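Local coordinates for vivid PAS protein VVD (Neurospora crassa, PDB 3D72) that probably senses blue light as a circadian photoreceptor, using a flavin cofactor held in a LOV domain of the PAS fold and forming a rapidly exchanging dimer on activation, at residues 71-74 with 75-78; 116-119 with 120-124. The protein carries 1 engineered substitution. All coordinates share one frame; numbering follows the deposited sequence.

Contact 1: residues 71-74 with 75-78; sequences RNCR and FLQS. With FAD (flavin-adenine dinucleotide), chain C.
Leu76 N donates to Cys73 O (3.2 Å) and Gln77 N to Arg74 O (2.9 Å), a pair of three-residue steps that wind the continuous run 71-78 into a 3-10 turn over residues 73-77. The sequence Asn-Cys-Arg-Phe-Leu-Gln is the signature of LOV domains, and here the turn walls the flavin. An Asx turn opens it, Asn72 OD1 accepting the backbone NH of Arg74. Asn72 OD1 also accepts from FAD O2' at 2.8 Å, so one amide oxygen secures both peptide and ribityl chain. Asn72 ND2 in turn donates to Asp47 O.

Phe75 is sandwiched. The guanidinium of Arg71 lies flat on one face in a cation-pi stack, CZ 4.2 Å from the ring centroid and the planes 28° apart, displaced so that NH1 reaches over CB. Cys73 O sits over the opposite face, and Asn72 O meets the edge at CD2. With CG wedged between the backbone N and the carbonyl carbon (chi1 71°), the ring folds back over residues 71-73. Arg71 NH2 is held by Glu67 O.

Arg74 bends at chi3 to present two parallel donors to a single phosphate, NE to FAD O2P and NH1 to FAD O1P (2.8 Å), both nearly straight; Asn72 OD1 lies over the centre of its guanidinium, and NH2 forms a salt bridge with Asp47. Gln77 NE2 bridges FAD O2 and FAD O4', with a weak third bond to N1, while its OE1 is held by Arg89 NE.

Cys73 points to the isoalloxazine, consistent with the cysteine that adds to the flavin in illuminated LOV domains: SG, flanked by Leu76 CD1, stands over the ring face 3.2 Å from FAD C4X.

Contact 2: residues 116-119 with 120-124; sequences NFKK and NGQRF. With FAD (flavin-adenine dinucleotide), chain C.
Asn116 CB rests over the face of the Phe124 ring, 3.9 Å from its centroid, a CH-pi contact within the hydrogen-bonded pair that the two residues form in a tight antiparallel hairpin of the PAS sheet. Phe124 also meets Lys118, whose CG lies 3.7 Å from CD1. Beyond CG the extended lysine chain runs alongside Gln122, pointing the same way, and NZ ends in a salt bridge with Glu149. In the non-hydrogen-bonded pair on the other sheet face, Phe117 brings CE1 to within 3.5 Å of Arg123 CB.

Outward from these pairs, the backbone sets the register: Asn116 and Phe124 bond reciprocally, Lys118 N donates to Gln122 O, and a type I turn closes with Gly121 N on Lys118 O (2.8 Å). Gly121 takes a positive phi of 88°, a backbone shape that suits glycine.

The Asn116 amide pairs with the flavin edge, OD1 accepting from FAD N3 (2.9 Å) and ND2 donating to FAD O2 (2.9 Å). OD1 also accepts from Asn126 ND2, which probably fixes the amide's flip, so that it offers an acceptor to N3-H and a donor to O2, matching the polarity of the pyrimidine edge.

How the contacts relate
From the N terminus the chain leaves helix 65-68 and reaches contact 1, a local turn complete before helix 94-106 begins. It then returns as strand 110-117, and contact 2 closes the hairpin from that strand to strand 123-134. The two lie in series, neither nested nor crossed, with centres about 11 Å apart. They nonetheless meet directly: Leu76 O and Phe117 N, 2.8 Å apart, form a probable hydrogen bond, and the Phe117 ring packs along the backbone of Gln77 and Ser78. The loop wall is thereby tied to an edge strand of the sheet, 110-117, and both contacts reach the flavin, converging on FAD O2, which Gln77 and Asn116 share.

Contact 1: residues 71-74 with 75-78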
ATOM      1  N   ARG A  71      -8.608 -23.153  -5.512  1.00 13.59           N
ATOM      2  CA  ARG A  71      -9.891 -23.571  -4.961  1.00 12.52           C
ATOM      3  C   ARG A  71     -10.688 -22.368  -4.475  1.00 11.09           C
ATOM      4  O   ARG A  71     -10.128 -21.304  -4.245  1.00 10.45           O
ATOM      5  CB  ARG A  71      -9.667 -24.507  -3.770  1.00 15.22           C
ATOM      6  CG  ARG A  71      -8.754 -25.693  -4.064  1.00 19.02           C
ATOM      7  CD  ARG A  71      -8.301 -26.379  -2.778  1.00 22.59           C
ATOM      8  NE  ARG A  71      -9.407 -26.953  -2.016  1.00 26.18           N
ATOM      9  CZ  ARG A  71      -9.262 -27.662  -0.898  1.00 27.76           C
ATOM     10  NH1 ARG A  71     -10.328 -28.146  -0.275  1.00 28.82           N
ATOM     11  NH2 ARG A  71      -8.052 -27.891  -0.400  1.00 28.80           N
ATOM     12  N   ASN A  72     -11.998 -22.550  -4.339  1.00  9.96           N
ATOM     13  CA  ASN A  72     -12.868 -21.504  -3.817  1.00  9.56           C
ATOM     14  C   ASN A  72     -12.669 -21.619  -2.307  1.00  8.79           C
ATOM     15  O   ASN A  72     -12.556 -22.715  -1.771  1.00  9.93           O
ATOM     16  CB  ASN A  72     -14.324 -21.774  -4.190  1.00  9.20           C
ATOM     17  CG  ASN A  72     -15.259 -20.704  -3.679  1.00  9.73           C
ATOM     18  OD1 ASN A  72     -15.619 -20.686  -2.497  1.00 10.95           O
ATOM     19  ND2 ASN A  72     -15.652 -19.799  -4.562  1.00 10.56           N
ATOM     20  N   CYS A  73     -12.623 -20.488  -1.622  1.00  9.15           N
ATOM     21  CA  CYS A  73     -12.369 -20.494  -0.193  1.00 10.44           C
ATOM     22  C   CYS A  73     -13.426 -21.151   0.683  1.00  9.97           C
ATOM     23  O   CYS A  73     -13.202 -21.329   1.875  1.00  9.75           O
ATOM     24  CB  CYS A  73     -12.129 -19.062   0.274  1.00 12.22           C
ATOM     25  SG  CYS A  73     -11.098 -18.931   1.782  1.00 16.45           S
ATOM     26  N   ARG A  74     -14.565 -21.523   0.111  1.00  9.71           N
ATOM     27  CA  ARG A  74     -15.609 -22.137   0.929  1.00 10.00           C
ATOM     28  C   ARG A  74     -15.180 -23.445   1.587  1.00  9.81           C
ATOM     29  O   ARG A  74     -15.859 -23.915   2.501  1.00 10.56           O
ATOM     30  CB  ARG A  74     -16.890 -22.376   0.112  1.00  9.64           C
ATOM     31  CG  ARG A  74     -16.783 -23.489  -0.919  1.00  9.17           C
ATOM     32  CD  ARG A  74     -18.149 -23.801  -1.538  1.00  9.04           C
ATOM     33  NE  ARG A  74     -18.585 -22.781  -2.490  1.00  9.67           N
ATOM     34  CZ  ARG A  74     -18.142 -22.671  -3.739  1.00  8.70           C
ATOM     35  NH1 ARG A  74     -18.603 -21.701  -4.523  1.00 11.13           N
ATOM     36  NH2 ARG A  74     -17.258 -23.535  -4.213  1.00 10.71           N
ATOM     37  N   PHE A  75     -14.067 -24.032   1.150  1.00  9.99           N
ATOM     38  CA  PHE A  75     -13.626 -25.293   1.754  1.00 10.74           C
ATOM     39  C   PHE A  75     -13.364 -25.157   3.252  1.00 10.89           C
ATOM     40  O   PHE A  75     -13.380 -26.142   3.974  1.00 11.82           O
ATOM     41  CB  PHE A  75     -12.372 -25.841   1.050  1.00 12.11           C
ATOM     42  CG  PHE A  75     -11.120 -25.050   1.311  1.00 10.76           C
ATOM     43  CD1 PHE A  75     -10.357 -25.275   2.457  1.00 12.10           C
ATOM     44  CD2 PHE A  75     -10.689 -24.087   0.398  1.00 10.82           C
ATOM     45  CE1 PHE A  75      -9.194 -24.551   2.694  1.00 11.55           C
ATOM     46  CE2 PHE A  75      -9.523 -23.359   0.633  1.00 12.58           C
ATOM     47  CZ  PHE A  75      -8.774 -23.590   1.776  1.00 12.79           C
ATOM     48  N   LEU A  76     -13.124 -23.933   3.716  1.00 10.45           N
ATOM     49  CA  LEU A  76     -12.867 -23.706   5.134  1.00 11.04           C
ATOM     50  C   LEU A  76     -14.133 -23.900   5.964  1.00 11.58           C
ATOM     51  O   LEU A  76     -14.068 -23.978   7.189  1.00 11.92           O
ATOM     52  CB  LEU A  76     -12.328 -22.282   5.366  1.00 11.57           C
ATOM     53  CG  LEU A  76     -10.915 -21.972   4.858  1.00 10.34           C
ATOM     54  CD1 LEU A  76     -10.595 -20.498   5.090  1.00 11.21           C
ATOM     55  CD2 LEU A  76      -9.905 -22.843   5.582  1.00 11.82           C
ATOM     56  N   GLN A  77     -15.283 -23.976   5.301  1.00 11.26           N
ATOM     57  CA  GLN A  77     -16.543 -24.126   6.015  1.00 12.07           C
ATOM     58  C   GLN A  77     -16.826 -25.528   6.525  1.00 13.59           C
ATOM     59  O   GLN A  77     -17.840 -25.754   7.182  1.00 13.54           O
ATOM     60  CB  GLN A  77     -17.686 -23.625   5.135  1.00 11.13           C
ATOM     61  CG  GLN A  77     -17.696 -22.100   5.019  1.00 10.60           C
ATOM     62  CD  GLN A  77     -18.314 -21.609   3.736  1.00 11.84           C
ATOM     63  OE1 GLN A  77     -19.170 -22.279   3.144  1.00 11.68           O
ATOM     64  NE2 GLN A  77     -17.898 -20.417   3.298  1.00  9.89           N
ATOM     65  N   SER A  78     -15.919 -26.454   6.244  1.00 14.38           N
ATOM     66  CA  SER A  78     -16.074 -27.835   6.697  1.00 15.72           C
ATOM     67  C   SER A  78     -14.782 -28.339   7.331  1.00 15.53           C
ATOM     68  O   SER A  78     -13.687 -28.049   6.855  1.00 13.49           O
ATOM     69  CB  SER A  78     -16.452 -28.741   5.526  1.00 17.07           C
ATOM     70  OG  SER A  78     -16.692 -30.065   5.973  1.00 20.69           O
TER
HETATM   71  PA  FAD C 201     -23.485 -21.084  -2.222  1.00 23.41           P
HETATM   72  O1A FAD C 201     -22.663 -22.317  -2.353  1.00 23.22           O
HETATM   73  O2A FAD C 201     -24.421 -20.761  -3.325  1.00 24.57           O
HETATM   74  O5B FAD C 201     -24.269 -21.164  -0.844  1.00 25.58           O
HETATM   75  C5B FAD C 201     -25.189 -20.153  -0.387  1.00 30.77           C
HETATM   76  C4B FAD C 201     -25.927 -20.717   0.823  1.00 34.35           C
HETATM   77  O4B FAD C 201     -26.888 -19.725   1.226  1.00 35.98           O
HETATM   78  C3B FAD C 201     -26.693 -22.034   0.574  1.00 35.60           C
HETATM   79  O3B FAD C 201     -26.375 -23.070   1.467  1.00 36.52           O
HETATM   80  C2B FAD C 201     -28.168 -21.654   0.613  1.00 36.61           C
HETATM   81  O2B FAD C 201     -29.060 -22.567   1.198  1.00 36.34           O
HETATM   82  C1B FAD C 201     -28.214 -20.270   1.267  1.00 37.48           C
HETATM   83  N9A FAD C 201     -29.063 -19.313   0.583  1.00 39.82           N
HETATM   84  C8A FAD C 201     -28.955 -18.863  -0.703  1.00 40.70           C
HETATM   85  N7A FAD C 201     -29.881 -18.001  -1.056  1.00 41.33           N
HETATM   86  C5A FAD C 201     -30.673 -17.897   0.075  1.00 41.49           C
HETATM   87  C6A FAD C 201     -31.849 -17.113   0.351  1.00 42.38           C
HETATM   88  N6A FAD C 201     -32.396 -16.315  -0.571  1.00 42.83           N
HETATM   89  N1A FAD C 201     -32.417 -17.218   1.587  1.00 42.92           N
HETATM   90  C2A FAD C 201     -31.837 -18.043   2.502  1.00 42.81           C
HETATM   91  N3A FAD C 201     -30.734 -18.814   2.360  1.00 42.45           N
HETATM   92  C4A FAD C 201     -30.196 -18.684   1.071  1.00 41.33           C
HETATM   93  N1  FAD C 201     -15.401 -18.114   3.020  1.00  8.83           N
HETATM   94  C2  FAD C 201     -14.996 -18.652   4.199  1.00  8.51           C
HETATM   95  O2  FAD C 201     -15.695 -19.462   4.836  1.00 10.03           O
HETATM   96  N3  FAD C 201     -13.756 -18.277   4.739  1.00 10.52           N
HETATM   97  C4  FAD C 201     -12.858 -17.389   4.143  1.00  7.73           C
HETATM   98  O4  FAD C 201     -11.779 -17.113   4.716  1.00  9.07           O
HETATM   99  C4X FAD C 201     -13.292 -16.825   2.925  1.00  8.10           C
HETATM  100  N5  FAD C 201     -12.440 -15.929   2.253  1.00  7.42           N
HETATM  101  C5X FAD C 201     -12.882 -15.396   1.055  1.00  8.45           C
HETATM  102  C6  FAD C 201     -12.031 -14.484   0.357  1.00  6.95           C
HETATM  103  C7  FAD C 201     -12.391 -13.943  -0.854  1.00  8.46           C
HETATM  104  C7M FAD C 201     -11.414 -12.957  -1.508  1.00  8.59           C
HETATM  105  C8  FAD C 201     -13.608 -14.320  -1.475  1.00  8.01           C
HETATM  106  C8M FAD C 201     -14.051 -13.781  -2.820  1.00  8.58           C
HETATM  107  C9  FAD C 201     -14.485 -15.233  -0.786  1.00  7.76           C
HETATM  108  C9A FAD C 201     -14.144 -15.786   0.461  1.00  7.81           C
HETATM  109  N10 FAD C 201     -15.003 -16.703   1.193  1.00  7.68           N
HETATM  110  C10 FAD C 201     -14.552 -17.242   2.377  1.00  8.09           C
HETATM  111  C1' FAD C 201     -16.353 -17.100   0.702  1.00  8.15           C
HETATM  112  C2' FAD C 201     -16.526 -18.244  -0.267  1.00  9.72           C
HETATM  113  O2' FAD C 201     -15.434 -18.228  -1.195  1.00  9.41           O
HETATM  114  C3' FAD C 201     -17.913 -18.077  -0.932  1.00  9.13           C
HETATM  115  O3' FAD C 201     -17.938 -16.832  -1.628  1.00 10.38           O
HETATM  116  C4' FAD C 201     -19.086 -18.093   0.104  1.00 10.48           C
HETATM  117  O4' FAD C 201     -19.154 -19.369   0.712  1.00 10.12           O
HETATM  118  C5' FAD C 201     -20.446 -17.748  -0.524  1.00 12.63           C
HETATM  119  O5' FAD C 201     -20.533 -18.205  -1.883  1.00 14.91           O
HETATM  120  P   FAD C 201     -20.907 -19.699  -2.268  1.00 16.53           P
HETATM  121  O1P FAD C 201     -20.520 -19.859  -3.671  1.00 16.28           O
HETATM  122  O2P FAD C 201     -20.297 -20.653  -1.309  1.00 14.47           O
HETATM  123  O3P FAD C 201     -22.502 -19.834  -2.156  1.00 20.21           O

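Contact 2: residues 116-119 with 120-124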
ATOM      1  N   ASN A 116     -15.415 -21.376  10.585  1.00 12.69           N
ATOM      2  CA  ASN A 116     -14.456 -22.035   9.703  1.00 12.45           C
ATOM      3  C   ASN A 116     -13.698 -23.106  10.477  1.00 12.71           C
ATOM      4  O   ASN A 116     -13.776 -23.191  11.709  1.00 12.68           O
ATOM      5  CB  ASN A 116     -13.443 -21.026   9.130  1.00 11.40           C
ATOM      6  CG  ASN A 116     -13.962 -20.276   7.893  1.00 12.60           C
ATOM      7  OD1 ASN A 116     -13.227 -19.490   7.292  1.00 11.96           O
ATOM      8  ND2 ASN A 116     -15.212 -20.518   7.512  1.00 11.57           N
ATOM      9  N   PHE A 117     -12.956 -23.931   9.754  1.00 12.66           N
ATOM     10  CA  PHE A 117     -12.196 -25.004  10.379  1.00 13.46           C
ATOM     11  C   PHE A 117     -10.781 -25.074   9.818  1.00 14.51           C
ATOM     12  O   PHE A 117     -10.583 -24.973   8.609  1.00 13.30           O
ATOM     13  CB  PHE A 117     -12.903 -26.345  10.146  1.00 13.36           C
ATOM     14  CG  PHE A 117     -14.294 -26.397  10.694  1.00 12.41           C
ATOM     15  CD1 PHE A 117     -14.529 -26.837  11.993  1.00 13.19           C
ATOM     16  CD2 PHE A 117     -15.366 -25.975   9.921  1.00 11.53           C
ATOM     17  CE1 PHE A 117     -15.817 -26.840  12.521  1.00 12.62           C
ATOM     18  CE2 PHE A 117     -16.661 -25.968  10.430  1.00 11.49           C
ATOM     19  CZ  PHE A 117     -16.887 -26.410  11.745  1.00 12.48           C
ATOM     20  N   LYS A 118      -9.818 -25.238  10.708  1.00 14.80           N
ATOM     21  CA  LYS A 118      -8.430 -25.339  10.308  1.00 16.23           C
ATOM     22  C   LYS A 118      -8.243 -26.749   9.752  1.00 16.54           C
ATOM     23  O   LYS A 118      -9.121 -27.603   9.884  1.00 16.79           O
ATOM     24  CB  LYS A 118      -7.523 -25.085  11.511  1.00 16.50           C
ATOM     25  CG  LYS A 118      -7.788 -23.748  12.201  1.00 17.20           C
ATOM     26  CD  LYS A 118      -6.718 -23.442  13.225  1.00 19.28           C
ATOM     27  CE  LYS A 118      -6.931 -22.080  13.864  1.00 20.13           C
ATOM     28  NZ  LYS A 118      -5.791 -21.718  14.753  1.00 20.33           N
ATOM     29  N   LYS A 119      -7.081 -27.001   9.105  1.00 17.83           N
ATOM     30  CA  LYS A 119      -6.795 -28.299   8.510  1.00 19.43           C
ATOM     31  C   LYS A 119      -6.955 -29.463   9.486  1.00 20.04           C
ATOM     32  O   LYS A 119      -7.428 -30.539   9.109  1.00 20.30           O
ATOM     33  CB  LYS A 119      -5.365 -28.301   7.943  1.00 19.66           C
ATOM     34  CG  LYS A 119      -4.934 -29.615   7.269  1.00 21.76           C
ATOM     35  CD  LYS A 119      -3.494 -29.529   6.765  1.00 23.79           C
ATOM     36  CE  LYS A 119      -2.997 -30.870   6.240  1.00 24.49           C
ATOM     37  NZ  LYS A 119      -3.862 -31.386   5.148  1.00 26.32           N
ATOM     38  N   ASN A 120      -6.543 -29.250  10.730  1.00 20.08           N
ATOM     39  CA  ASN A 120      -6.641 -30.291  11.745  1.00 21.33           C
ATOM     40  C   ASN A 120      -8.051 -30.412  12.315  1.00 21.03           C
ATOM     41  O   ASN A 120      -8.278 -31.155  13.272  1.00 22.28           O
ATOM     42  CB  ASN A 120      -5.634 -30.034  12.877  1.00 20.84           C
ATOM     43  CG  ASN A 120      -5.971 -28.810  13.713  1.00 21.27           C
ATOM     44  OD1 ASN A 120      -5.243 -28.472  14.646  1.00 23.29           O
ATOM     45  ND2 ASN A 120      -7.075 -28.151  13.395  1.00 21.10           N
ATOM     46  N   GLY A 121      -8.992 -29.674  11.733  1.00 21.12           N
ATOM     47  CA  GLY A 121     -10.373 -29.733  12.185  1.00 20.48           C
ATOM     48  C   GLY A 121     -10.772 -28.786  13.303  1.00 19.99           C
ATOM     49  O   GLY A 121     -11.927 -28.800  13.738  1.00 20.86           O
ATOM     50  N   GLN A 122      -9.846 -27.957  13.771  1.00 19.92           N
ATOM     51  CA  GLN A 122     -10.166 -27.025  14.847  1.00 19.24           C
ATOM     52  C   GLN A 122     -11.134 -25.940  14.391  1.00 18.91           C
ATOM     53  O   GLN A 122     -10.860 -25.198  13.449  1.00 18.11           O
ATOM     54  CB  GLN A 122      -8.903 -26.365  15.395  1.00 21.17           C
ATOM     55  CG  GLN A 122      -9.195 -25.242  16.386  1.00 23.90           C
ATOM     56  CD  GLN A 122      -7.991 -24.351  16.639  1.00 25.82           C
ATOM     57  OE1 GLN A 122      -8.135 -23.182  17.002  1.00 28.95           O
ATOM     58  NE2 GLN A 122      -6.795 -24.903  16.457  1.00 28.85           N
ATOM     59  N   ARG A 123     -12.261 -25.846  15.082  1.00 17.58           N
ATOM     60  CA  ARG A 123     -13.286 -24.857  14.772  1.00 17.43           C
ATOM     61  C   ARG A 123     -12.904 -23.472  15.282  1.00 17.21           C
ATOM     62  O   ARG A 123     -12.377 -23.325  16.386  1.00 17.72           O
ATOM     63  CB  ARG A 123     -14.614 -25.263  15.417  1.00 17.36           C
ATOM     64  CG  ARG A 123     -15.700 -24.199  15.361  1.00 18.78           C
ATOM     65  CD  ARG A 123     -16.913 -24.619  16.175  1.00 20.38           C
ATOM     66  NE  ARG A 123     -17.925 -23.567  16.272  1.00 22.00           N
ATOM     67  CZ  ARG A 123     -19.148 -23.667  15.763  1.00 22.81           C
ATOM     68  NH1 ARG A 123     -19.514 -24.768  15.120  1.00 24.72           N
ATOM     69  NH2 ARG A 123     -20.006 -22.670  15.893  1.00 23.95           N
ATOM     70  N   PHE A 124     -13.165 -22.458  14.467  1.00 16.53           N
ATOM     71  CA  PHE A 124     -12.900 -21.087  14.868  1.00 15.35           C
ATOM     72  C   PHE A 124     -13.853 -20.140  14.163  1.00 15.40           C
ATOM     73  O   PHE A 124     -14.473 -20.497  13.157  1.00 15.00           O
ATOM     74  CB  PHE A 124     -11.437 -20.681  14.603  1.00 14.61           C
ATOM     75  CG  PHE A 124     -11.080 -20.497  13.149  1.00 13.90           C
ATOM     76  CD1 PHE A 124     -10.745 -21.587  12.351  1.00 14.02           C
ATOM     77  CD2 PHE A 124     -11.037 -19.221  12.594  1.00 14.12           C
ATOM     78  CE1 PHE A 124     -10.364 -21.407  11.019  1.00 14.93           C
ATOM     79  CE2 PHE A 124     -10.659 -19.030  11.266  1.00 14.81           C
ATOM     80  CZ  PHE A 124     -10.324 -20.121  10.477  1.00 14.38           C
TER
HETATM   81  PA  FAD C 201     -23.485 -21.084  -2.222  1.00 23.41           P
HETATM   82  O1A FAD C 201     -22.663 -22.317  -2.353  1.00 23.22           O
HETATM   83  O2A FAD C 201     -24.421 -20.761  -3.325  1.00 24.57           O
HETATM   84  O5B FAD C 201     -24.269 -21.164  -0.844  1.00 25.58           O
HETATM   85  C5B FAD C 201     -25.189 -20.153  -0.387  1.00 30.77           C
HETATM   86  C4B FAD C 201     -25.927 -20.717   0.823  1.00 34.35           C
HETATM   87  O4B FAD C 201     -26.888 -19.725   1.226  1.00 35.98           O
HETATM   88  C3B FAD C 201     -26.693 -22.034   0.574  1.00 35.60           C
HETATM   89  O3B FAD C 201     -26.375 -23.070   1.467  1.00 36.52           O
HETATM   90  C2B FAD C 201     -28.168 -21.654   0.613  1.00 36.61           C
HETATM   91  O2B FAD C 201     -29.060 -22.567   1.198  1.00 36.34           O
HETATM   92  C1B FAD C 201     -28.214 -20.270   1.267  1.00 37.48           C
HETATM   93  N9A FAD C 201     -29.063 -19.313   0.583  1.00 39.82           N
HETATM   94  C8A FAD C 201     -28.955 -18.863  -0.703  1.00 40.70           C
HETATM   95  N7A FAD C 201     -29.881 -18.001  -1.056  1.00 41.33           N
HETATM   96  C5A FAD C 201     -30.673 -17.897   0.075  1.00 41.49           C
HETATM   97  C6A FAD C 201     -31.849 -17.113   0.351  1.00 42.38           C
HETATM   98  N6A FAD C 201     -32.396 -16.315  -0.571  1.00 42.83           N
HETATM   99  N1A FAD C 201     -32.417 -17.218   1.587  1.00 42.92           N
HETATM  100  C2A FAD C 201     -31.837 -18.043   2.502  1.00 42.81           C
HETATM  101  N3A FAD C 201     -30.734 -18.814   2.360  1.00 42.45           N
HETATM  102  C4A FAD C 201     -30.196 -18.684   1.071  1.00 41.33           C
HETATM  103  N1  FAD C 201     -15.401 -18.114   3.020  1.00  8.83           N
HETATM  104  C2  FAD C 201     -14.996 -18.652   4.199  1.00  8.51           C
HETATM  105  O2  FAD C 201     -15.695 -19.462   4.836  1.00 10.03           O
HETATM  106  N3  FAD C 201     -13.756 -18.277   4.739  1.00 10.52           N
HETATM  107  C4  FAD C 201     -12.858 -17.389   4.143  1.00  7.73           C
HETATM  108  O4  FAD C 201     -11.779 -17.113   4.716  1.00  9.07           O
HETATM  109  C4X FAD C 201     -13.292 -16.825   2.925  1.00  8.10           C
HETATM  110  N5  FAD C 201     -12.440 -15.929   2.253  1.00  7.42           N
HETATM  111  C5X FAD C 201     -12.882 -15.396   1.055  1.00  8.45           C
HETATM  112  C6  FAD C 201     -12.031 -14.484   0.357  1.00  6.95           C
HETATM  113  C7  FAD C 201     -12.391 -13.943  -0.854  1.00  8.46           C
HETATM  114  C7M FAD C 201     -11.414 -12.957  -1.508  1.00  8.59           C
HETATM  115  C8  FAD C 201     -13.608 -14.320  -1.475  1.00  8.01           C
HETATM  116  C8M FAD C 201     -14.051 -13.781  -2.820  1.00  8.58           C
HETATM  117  C9  FAD C 201     -14.485 -15.233  -0.786  1.00  7.76           C
HETATM  118  C9A FAD C 201     -14.144 -15.786   0.461  1.00  7.81           C
HETATM  119  N10 FAD C 201     -15.003 -16.703   1.193  1.00  7.68           N
HETATM  120  C10 FAD C 201     -14.552 -17.242   2.377  1.00  8.09           C
HETATM  121  C1' FAD C 201     -16.353 -17.100   0.702  1.00  8.15           C
HETATM  122  C2' FAD C 201     -16.526 -18.244  -0.267  1.00  9.72           C
HETATM  123  O2' FAD C 201     -15.434 -18.228  -1.195  1.00  9.41           O
HETATM  124  C3' FAD C 201     -17.913 -18.077  -0.932  1.00  9.13           C
HETATM  125  O3' FAD C 201     -17.938 -16.832  -1.628  1.00 10.38           O
HETATM  126  C4' FAD C 201     -19.086 -18.093   0.104  1.00 10.48           C
HETATM  127  O4' FAD C 201     -19.154 -19.369   0.712  1.00 10.12           O
HETATM  128  C5' FAD C 201     -20.446 -17.748  -0.524  1.00 12.63           C
HETATM  129  O5' FAD C 201     -20.533 -18.205  -1.883  1.00 14.91           O
HETATM  130  P   FAD C 201     -20.907 -19.699  -2.268  1.00 16.53           P
HETATM  131  O1P FAD C 201     -20.520 -19.859  -3.671  1.00 16.28           O
HETATM  132  O2P FAD C 201     -20.297 -20.653  -1.309  1.00 14.47           O
HETATM  133  O3P FAD C 201     -22.502 -19.834  -2.156  1.00 20.21           O